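Local coordinates for protein acetate kinase (Entamoeba histolytica, PDB 4H0O) that is a pyrophosphate-dependent acetate kinase, probably interconverting acetate and acetyl phosphate by phosphoryl transfer, at residues B[14-22]-B[89-97]; B[43-54]-B[64-72]. All coordinates share one frame; numbering follows the deposited sequence.

How the contacts relate
The two contacts illustrate how one sheet changes character from its middle to its margin. Contact 1 joins two adjacent parallel strands, 16-21 and 93-98, inside the eight-stranded sheet; contact 2 joins the corner at the end of strand 36-44 and the loop after it to the outermost strand 62-67 and the connection that follows. Their centres lie about 23 Å apart, and the residues of contact 2 fall between the two segments of contact 1 in sequence. Helix 73-86 packs against both. Chemistry follows place: contact 1, partly buried with most strand residues interior, uses regular backbone bonds and hydrocarbon packing, whereas surface contact 2 depends on an asparagine amide, one backbone bond beside a lone beta bridge, and charged chains that form no salt bridge across it.

Contact 1: B[14-22]-B[89-97]; sequences SNVLIFNVG and ISIAFVGHR
Phe19 and His96 project side by side, pointing the same way, from neighbouring parallel strands in the ribonuclease H-like sheet, where the first strand pairs with the one that follows helix 73-86. Their planes are 29° apart, but the rings are slid past each other and barely overlap; Phe19 CD2 meets His96 CE1 at 3.7 Å. The imidazole is held from outside the pair, its NE2 being hydrogen-bonded to Gln149. Phe19 CD2 also touches Val94 CG1 (3.9 Å), the methyl that a chi1 of -170° sets opposite the backbone N. Leu17 lies over one face of the Phe19 ring, toward its rim, and runs at a slant to Ile91, with Leu17 CB against Ile91 CG2 at 3.9 Å. Helices 73-86 and 129-143 cover this face; Leu84 touches both Leu17 and Ile91.

On the reverse face both methyls of Val16 close on Phe93 CB, each at 4.1 Å, while the Phe93 ring meets Phe402 and Phe404. Ile18 is paired with Gly95 and so has only backbone opposite it. Between the faces, Leu17 N bonds to Phe93 O, Gly95 N to Leu17 O, and Phe19 N to Gly95 O, fixing the register. The paired strands carry Asn20 and Arg97 near their C-terminal ends, probably for binding magnesium and substrate respectively. At the other end, Asn15 ND2 donates to Ser90 O over 2.8 Å, close to the planes of both amide and carbonyl, and a water links Asn15 N to that same oxygen.

Contact 2: B[43-54]-B[64-72]; sequences NRVNVTGTEKPF and IKIETPILN
Asn43 grips the backbone of Leu71 at both polar atoms: its OD1 accepts from Leu71 N at 2.9 Å, and its ND2 donates to Leu71 O at 2.9 Å. The second bond is almost straight (177°), in the amide plane and on a carbonyl lone pair. ND2 also bonds to Ser24 O, which further fixes the amide's rotation. Asn43 is part of a G1 beta bulge, in which it and Arg44 are set opposite Phe54. Next comes Pro53 O, which receives Thr68 N at 2.9 Å and, more weakly, Thr68 OG1.

Beside this bond Phe54 and Glu67 form a non-hydrogen-bonded antiparallel pair. With chi1 at 61°, the Phe54 ring is tucked over its own backbone; Arg44 CB sits over one face toward its rim, while the extended Lys65 chain passes along the CD2-CE2 side of the ring, Lys65 CG lying 3.5 Å from Phe54 CE2. Separately, Pro53 CG meets Ile70 CD1 at 3.7 Å, while Leu71 and Thr68 pack on Leu79 of helix 73-86.

Among the exposed chains, Glu67 OE2 rests 3.5 Å from Lys52 CG, yet Lys52 NZ stays 4.4 Å from Glu67 OE1, beyond a salt bridge. The nearby Glu51 carboxylate probably offsets part of any attraction. Directional bonds thus fix the corner to the connection leading into helix 73-86, whereas the charged outer chains probably contribute little specific binding.

Contact 1: B[14-22]-B[89-97]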
loop_
_atom_site.group_PDB
_atom_site.type_symbol
_atom_site.label_atom_id
_atom_site.label_comp_id
_atom_site.label_asym_id
_atom_site.label_seq_id
_atom_site.Cartn_x
_atom_site.Cartn_y
_atom_site.Cartn_z
ATOM N N SER B 14 8.949 35.307 28.970
ATOM C CA SER B 14 7.600 34.754 28.931
ATOM C C SER B 14 7.620 33.239 29.097
ATOM O O SER B 14 8.391 32.542 28.436
ATOM C CB SER B 14 6.904 35.131 27.622
ATOM O OG SER B 14 6.592 36.512 27.588
ATOM N N ASN B 15 6.769 32.734 29.984
ATOM C CA ASN B 15 6.688 31.304 30.239
ATOM C C ASN B 15 5.566 30.667 29.423
ATOM O O ASN B 15 4.496 31.258 29.254
ATOM C CB ASN B 15 6.476 31.031 31.729
ATOM C CG ASN B 15 7.642 31.492 32.583
ATOM O OD1 ASN B 15 8.800 31.422 32.168
ATOM N ND2 ASN B 15 7.341 31.963 33.786
ATOM N N VAL B 16 5.816 29.464 28.913
ATOM C CA VAL B 16 4.804 28.727 28.163
ATOM C C VAL B 16 4.551 27.377 28.819
ATOM O O VAL B 16 5.482 26.593 29.022
ATOM C CB VAL B 16 5.216 28.510 26.691
ATOM C CG1 VAL B 16 4.117 27.783 25.931
ATOM C CG2 VAL B 16 5.518 29.836 26.023
ATOM N N LEU B 17 3.292 27.119 29.161
ATOM C CA LEU B 17 2.901 25.847 29.755
ATOM C C LEU B 17 2.466 24.869 28.663
ATOM O O LEU B 17 1.532 25.151 27.909
ATOM C CB LEU B 17 1.761 26.067 30.753
ATOM C CG LEU B 17 1.118 24.830 31.388
ATOM C CD1 LEU B 17 2.143 24.042 32.181
ATOM C CD2 LEU B 17 -0.057 25.220 32.273
ATOM N N ILE B 18 3.147 23.729 28.562
ATOM C CA ILE B 18 2.747 22.689 27.613
ATOM C C ILE B 18 2.181 21.473 28.342
ATOM O O ILE B 18 2.834 20.905 29.220
ATOM C CB ILE B 18 3.918 22.243 26.698
ATOM C CG1 ILE B 18 4.149 23.260 25.578
ATOM C CG2 ILE B 18 3.638 20.882 26.075
ATOM C CD1 ILE B 18 5.092 24.354 25.952
ATOM N N PHE B 19 0.962 21.081 27.983
ATOM C CA PHE B 19 0.357 19.882 28.554
ATOM C C PHE B 19 0.552 18.678 27.639
ATOM O O PHE B 19 0.266 18.742 26.442
ATOM C CB PHE B 19 -1.134 20.099 28.814
ATOM C CG PHE B 19 -1.428 20.856 30.079
ATOM C CD1 PHE B 19 -1.059 20.338 31.311
ATOM C CD2 PHE B 19 -2.095 22.072 30.038
ATOM C CE1 PHE B 19 -1.334 21.030 32.480
ATOM C CE2 PHE B 19 -2.378 22.764 31.201
ATOM C CZ PHE B 19 -1.996 22.244 32.424
ATOM N N ASN B 20 1.042 17.582 28.208
ATOM C CA ASN B 20 1.180 16.335 27.470
ATOM C C ASN B 20 0.280 15.264 28.087
ATOM O O ASN B 20 0.611 14.682 29.122
ATOM C CB ASN B 20 2.638 15.875 27.469
ATOM C CG ASN B 20 2.905 14.769 26.464
ATOM O OD1 ASN B 20 1.979 14.210 25.873
ATOM N ND2 ASN B 20 4.179 14.440 26.274
ATOM N N VAL B 21 -0.870 15.023 27.459
ATOM C CA VAL B 21 -1.819 14.034 27.964
ATOM C C VAL B 21 -1.298 12.619 27.724
ATOM O O VAL B 21 -1.049 12.224 26.582
ATOM C CB VAL B 21 -3.210 14.185 27.312
ATOM C CG1 VAL B 21 -4.161 13.136 27.850
ATOM C CG2 VAL B 21 -3.774 15.570 27.573
ATOM N N GLY B 22 -1.125 11.863 28.804
ATOM C CA GLY B 22 -0.681 10.484 28.702
ATOM C C GLY B 22 -1.805 9.509 28.999
ATOM O O GLY B 22 -2.961 9.910 29.154
ATOM N N ILE B 89 5.254 31.012 39.347
ATOM C CA ILE B 89 5.537 30.809 37.934
ATOM C C ILE B 89 4.363 31.378 37.141
ATOM O O ILE B 89 3.314 30.738 37.028
ATOM C CB ILE B 89 5.707 29.311 37.586
ATOM C CG1 ILE B 89 6.721 28.643 38.522
ATOM C CG2 ILE B 89 6.100 29.141 36.122
ATOM C CD1 ILE B 89 8.108 29.254 38.481
ATOM N N SER B 90 4.526 32.588 36.614
ATOM C CA SER B 90 3.464 33.216 35.826
ATOM C C SER B 90 3.470 32.670 34.398
ATOM O O SER B 90 4.534 32.398 33.832
ATOM C CB SER B 90 3.611 34.738 35.817
ATOM O OG SER B 90 4.654 35.147 34.955
ATOM N N ILE B 91 2.281 32.510 33.824
ATOM C CA ILE B 91 2.129 31.826 32.543
ATOM C C ILE B 91 1.484 32.722 31.488
ATOM O O ILE B 91 0.374 33.225 31.679
ATOM C CB ILE B 91 1.309 30.534 32.724
ATOM C CG1 ILE B 91 2.054 29.576 33.659
ATOM C CG2 ILE B 91 1.027 29.871 31.382
ATOM C CD1 ILE B 91 1.188 28.493 34.237
ATOM N N ALA B 92 2.184 32.908 30.371
ATOM C CA ALA B 92 1.716 33.781 29.296
ATOM C C ALA B 92 1.001 33.011 28.190
ATOM O O ALA B 92 0.158 33.568 27.480
ATOM C CB ALA B 92 2.877 34.574 28.717
ATOM N N PHE B 93 1.351 31.735 28.032
ATOM C CA PHE B 93 0.766 30.906 26.980
ATOM C C PHE B 93 0.589 29.445 27.407
ATOM O O PHE B 93 1.403 28.903 28.159
ATOM C CB PHE B 93 1.623 30.972 25.711
ATOM C CG PHE B 93 1.746 32.355 25.125
ATOM C CD1 PHE B 93 0.737 32.878 24.329
ATOM C CD2 PHE B 93 2.875 33.126 25.360
ATOM C CE1 PHE B 93 0.848 34.147 23.783
ATOM C CE2 PHE B 93 2.993 34.397 24.816
ATOM C CZ PHE B 93 1.979 34.906 24.027
ATOM N N VAL B 94 -0.479 28.814 26.925
ATOM C CA VAL B 94 -0.691 27.387 27.159
ATOM C C VAL B 94 -0.810 26.661 25.823
ATOM O O VAL B 94 -1.617 27.040 24.969
ATOM C CB VAL B 94 -1.949 27.115 28.013
ATOM C CG1 VAL B 94 -1.994 25.657 28.444
ATOM C CG2 VAL B 94 -1.965 28.006 29.237
ATOM N N GLY B 95 0.006 25.626 25.638
ATOM C CA GLY B 95 -0.048 24.829 24.426
ATOM C C GLY B 95 -0.725 23.494 24.671
ATOM O O GLY B 95 -0.505 22.862 25.707
ATOM N N HIS B 96 -1.552 23.070 23.721
ATOM C CA HIS B 96 -2.252 21.795 23.826
ATOM C C HIS B 96 -2.066 20.977 22.552
ATOM O O HIS B 96 -1.752 21.522 21.495
ATOM C CB HIS B 96 -3.743 22.023 24.067
ATOM C CG HIS B 96 -4.046 22.796 25.307
ATOM N ND1 HIS B 96 -4.267 22.195 26.528
ATOM C CD2 HIS B 96 -4.191 24.131 25.517
ATOM C CE1 HIS B 96 -4.523 23.119 27.436
ATOM N NE2 HIS B 96 -4.483 24.301 26.845
ATOM N N ARG B 97 -2.277 19.670 22.653
ATOM C CA ARG B 97 -2.102 18.787 21.508
ATOM C C ARG B 97 -3.383 18.006 21.220
ATOM O O ARG B 97 -3.894 17.298 22.089
ATOM C CB ARG B 97 -0.942 17.826 21.770
ATOM C CG ARG B 97 -0.638 16.869 20.634
ATOM C CD ARG B 97 0.628 16.074 20.919
ATOM N NE ARG B 97 1.033 15.265 19.773
ATOM C CZ ARG B 97 0.707 13.988 19.604
ATOM N NH1 ARG B 97 -0.031 13.365 20.513
ATOM N NH2 ARG B 97 1.121 13.333 18.528
HETATM O O HOH W 1 5.392 34.518 31.645
HETATM O O HOH W 2 -2.525 18.596 25.250
#

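Contact 2: B[43-54]-B[64-72]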
loop_
_atom_site.group_PDB
_atom_site.type_symbol
_atom_site.label_atom_id
_atom_site.label_comp_id
_atom_site.label_asym_id
_atom_site.label_seq_id
_atom_site.Cartn_x
_atom_site.Cartn_y
_atom_site.Cartn_z
ATOM N N ASN B 43 -0.090 11.421 39.346
ATOM C CA ASN B 43 -0.290 10.008 39.668
ATOM C C ASN B 43 0.999 9.184 39.754
ATOM O O ASN B 43 1.079 8.098 39.179
ATOM C CB ASN B 43 -1.251 9.360 38.659
ATOM C CG ASN B 43 -2.637 9.984 38.677
ATOM O OD1 ASN B 43 -3.077 10.528 39.691
ATOM N ND2 ASN B 43 -3.337 9.897 37.550
ATOM N N ARG B 44 1.995 9.685 40.477
ATOM C CA ARG B 44 3.257 8.963 40.631
ATOM C C ARG B 44 3.205 7.996 41.813
ATOM O O ARG B 44 2.556 8.276 42.821
ATOM C CB ARG B 44 4.419 9.943 40.804
ATOM C CG ARG B 44 4.452 11.054 39.767
ATOM C CD ARG B 44 4.067 10.538 38.390
ATOM N NE ARG B 44 5.146 9.771 37.773
ATOM C CZ ARG B 44 4.987 8.965 36.729
ATOM N NH1 ARG B 44 3.789 8.817 36.179
ATOM N NH2 ARG B 44 6.024 8.306 36.232
ATOM N N VAL B 45 3.889 6.860 41.690
ATOM C CA VAL B 45 3.907 5.876 42.766
ATOM C C VAL B 45 5.330 5.402 43.064
ATOM O O VAL B 45 6.108 5.105 42.151
ATOM C CB VAL B 45 2.964 4.674 42.475
ATOM C CG1 VAL B 45 3.400 3.930 41.234
ATOM C CG2 VAL B 45 2.910 3.727 43.663
ATOM N N ASN B 46 5.675 5.377 44.348
ATOM C CA ASN B 46 6.916 4.758 44.793
ATOM C C ASN B 46 6.620 3.365 45.340
ATOM O O ASN B 46 5.762 3.200 46.213
ATOM C CB ASN B 46 7.619 5.617 45.852
ATOM C CG ASN B 46 8.143 6.932 45.291
ATOM O OD1 ASN B 46 8.412 7.049 44.094
ATOM N ND2 ASN B 46 8.298 7.925 46.161
ATOM N N VAL B 47 7.317 2.365 44.809
ATOM C CA VAL B 47 7.121 0.980 45.225
ATOM C C VAL B 47 7.683 0.750 46.636
ATOM O O VAL B 47 7.281 -0.185 47.333
ATOM C CB VAL B 47 7.718 -0.003 44.172
ATOM C CG1 VAL B 47 9.198 0.267 43.959
ATOM C CG2 VAL B 47 7.488 -1.450 44.561
ATOM N N THR B 48 8.590 1.629 47.060
ATOM C CA THR B 48 9.143 1.582 48.414
ATOM C C THR B 48 8.699 2.761 49.279
ATOM O O THR B 48 8.790 2.708 50.504
ATOM C CB THR B 48 10.686 1.497 48.414
ATOM O OG1 THR B 48 11.226 2.483 47.527
ATOM C CG2 THR B 48 11.143 0.118 47.974
ATOM N N GLY B 49 8.229 3.829 48.642
ATOM C CA GLY B 49 7.698 4.962 49.381
ATOM C C GLY B 49 6.397 4.622 50.088
ATOM O O GLY B 49 5.340 4.574 49.456
ATOM N N THR B 50 6.474 4.375 51.394
ATOM C CA THR B 50 5.292 4.070 52.201
ATOM C C THR B 50 4.383 5.290 52.193
ATOM O O THR B 50 4.428 6.112 53.111
ATOM C CB THR B 50 5.674 3.747 53.656
ATOM O OG1 THR B 50 6.906 3.012 53.682
ATOM C CG2 THR B 50 4.579 2.936 54.335
ATOM N N GLU B 51 3.547 5.394 51.164
ATOM C CA GLU B 51 3.004 6.688 50.778
ATOM C C GLU B 51 1.804 6.576 49.825
ATOM O O GLU B 51 1.385 5.476 49.458
ATOM C CB GLU B 51 4.128 7.478 50.104
ATOM C CG GLU B 51 4.010 8.982 50.143
ATOM C CD GLU B 51 4.630 9.620 48.918
ATOM O OE1 GLU B 51 5.876 9.619 48.805
ATOM O OE2 GLU B 51 3.867 10.106 48.061
ATOM N N LYS B 52 1.271 7.731 49.428
ATOM C CA LYS B 52 0.116 7.832 48.543
ATOM C C LYS B 52 0.565 8.186 47.122
ATOM O O LYS B 52 1.739 8.495 46.908
ATOM C CB LYS B 52 -0.822 8.923 49.066
ATOM C CG LYS B 52 -1.090 8.862 50.559
ATOM C CD LYS B 52 -2.041 9.973 50.978
ATOM C CE LYS B 52 -2.041 10.170 52.484
ATOM N NZ LYS B 52 -2.783 11.404 52.867
ATOM N N PRO B 53 -0.360 8.142 46.143
ATOM C CA PRO B 53 0.023 8.669 44.827
ATOM C C PRO B 53 0.187 10.182 44.907
ATOM O O PRO B 53 -0.439 10.817 45.759
ATOM C CB PRO B 53 -1.171 8.305 43.940
ATOM C CG PRO B 53 -2.313 8.157 44.882
ATOM C CD PRO B 53 -1.720 7.573 46.128
ATOM N N PHE B 54 1.016 10.751 44.039
ATOM C CA PHE B 54 1.354 12.163 44.147
ATOM C C PHE B 54 1.752 12.764 42.808
ATOM O O PHE B 54 2.098 12.044 41.869
ATOM C CB PHE B 54 2.503 12.349 45.145
ATOM C CG PHE B 54 3.773 11.649 44.744
ATOM C CD1 PHE B 54 3.950 10.300 45.007
ATOM C CD2 PHE B 54 4.791 12.340 44.105
ATOM C CE1 PHE B 54 5.114 9.652 44.644
ATOM C CE2 PHE B 54 5.958 11.696 43.735
ATOM C CZ PHE B 54 6.120 10.351 44.008
ATOM N N ILE B 64 9.489 18.188 44.280
ATOM C CA ILE B 64 8.410 18.555 45.193
ATOM C C ILE B 64 7.217 17.622 44.997
ATOM O O ILE B 64 6.649 17.541 43.905
ATOM C CB ILE B 64 7.974 20.020 44.997
ATOM C CG1 ILE B 64 9.135 20.960 45.323
ATOM C CG2 ILE B 64 6.767 20.349 45.864
ATOM C CD1 ILE B 64 8.790 22.433 45.226
ATOM N N LYS B 65 6.846 16.915 46.059
ATOM C CA LYS B 65 5.788 15.918 45.982
ATOM C C LYS B 65 4.545 16.344 46.755
ATOM O O LYS B 65 4.594 16.550 47.968
ATOM C CB LYS B 65 6.302 14.569 46.489
ATOM C CG LYS B 65 7.527 14.063 45.742
ATOM C CD LYS B 65 8.052 12.764 46.335
ATOM C CE LYS B 65 9.161 12.169 45.474
ATOM N NZ LYS B 65 9.744 10.937 46.077
ATOM N N ILE B 66 3.433 16.479 46.039
ATOM C CA ILE B 66 2.154 16.799 46.660
ATOM C C ILE B 66 1.269 15.562 46.594
ATOM O O ILE B 66 0.895 15.119 45.505
ATOM C CB ILE B 66 1.445 17.972 45.948
ATOM C CG1 ILE B 66 2.257 19.262 46.082
ATOM C CG2 ILE B 66 0.053 18.185 46.517
ATOM C CD1 ILE B 66 3.321 19.441 45.029
ATOM N N GLU B 67 0.947 14.997 47.755
ATOM C CA GLU B 67 0.111 13.804 47.807
ATOM C C GLU B 67 -1.298 14.115 47.319
ATOM O O GLU B 67 -1.873 15.152 47.652
ATOM C CB GLU B 67 0.094 13.209 49.217
ATOM C CG GLU B 67 1.380 12.483 49.583
ATOM C CD GLU B 67 1.415 12.046 51.033
ATOM O OE1 GLU B 67 1.203 12.902 51.917
ATOM O OE2 GLU B 67 1.652 10.847 51.288
ATOM N N THR B 68 -1.841 13.208 46.515
ATOM C CA THR B 68 -3.118 13.422 45.855
ATOM C C THR B 68 -3.896 12.116 45.797
ATOM O O THR B 68 -3.311 11.037 45.901
ATOM C CB THR B 68 -2.909 13.916 44.403
ATOM O OG1 THR B 68 -1.856 13.161 43.792
ATOM C CG2 THR B 68 -2.540 15.391 44.371
ATOM N N PRO B 69 -5.222 12.206 45.629
ATOM C CA PRO B 69 -5.966 11.001 45.254
ATOM C C PRO B 69 -5.583 10.645 43.821
ATOM O O PRO B 69 -4.852 11.412 43.190
ATOM C CB PRO B 69 -7.424 11.462 45.298
ATOM C CG PRO B 69 -7.420 12.726 46.122
ATOM C CD PRO B 69 -6.103 13.366 45.847
ATOM N N ILE B 70 -6.049 9.510 43.308
ATOM C CA ILE B 70 -5.855 9.225 41.891
ATOM C C ILE B 70 -6.630 10.275 41.096
ATOM O O ILE B 70 -7.813 10.508 41.350
ATOM C CB ILE B 70 -6.313 7.805 41.510
ATOM C CG1 ILE B 70 -5.386 6.764 42.141
ATOM C CG2 ILE B 70 -6.326 7.632 39.997
ATOM C CD1 ILE B 70 -3.931 6.932 41.753
ATOM N N LEU B 71 -5.953 10.925 40.154
ATOM C CA LEU B 71 -6.538 12.049 39.435
ATOM C C LEU B 71 -6.776 11.718 37.967
ATOM O O LEU B 71 -5.963 11.035 37.337
ATOM C CB LEU B 71 -5.621 13.272 39.544
ATOM C CG LEU B 71 -5.421 13.863 40.941
ATOM C CD1 LEU B 71 -4.295 14.890 40.955
ATOM C CD2 LEU B 71 -6.713 14.489 41.426
ATOM N N ASN B 72 -7.889 12.200 37.417
ATOM C CA ASN B 72 -8.036 12.205 35.967
ATOM C C ASN B 72 -7.183 13.333 35.384
ATOM O O ASN B 72 -6.444 13.996 36.114
ATOM C CB ASN B 72 -9.508 12.297 35.527
ATOM C CG ASN B 72 -10.191 13.587 35.967
ATOM O OD1 ASN B 72 -9.553 14.628 36.126
ATOM N ND2 ASN B 72 -11.507 13.521 36.147
#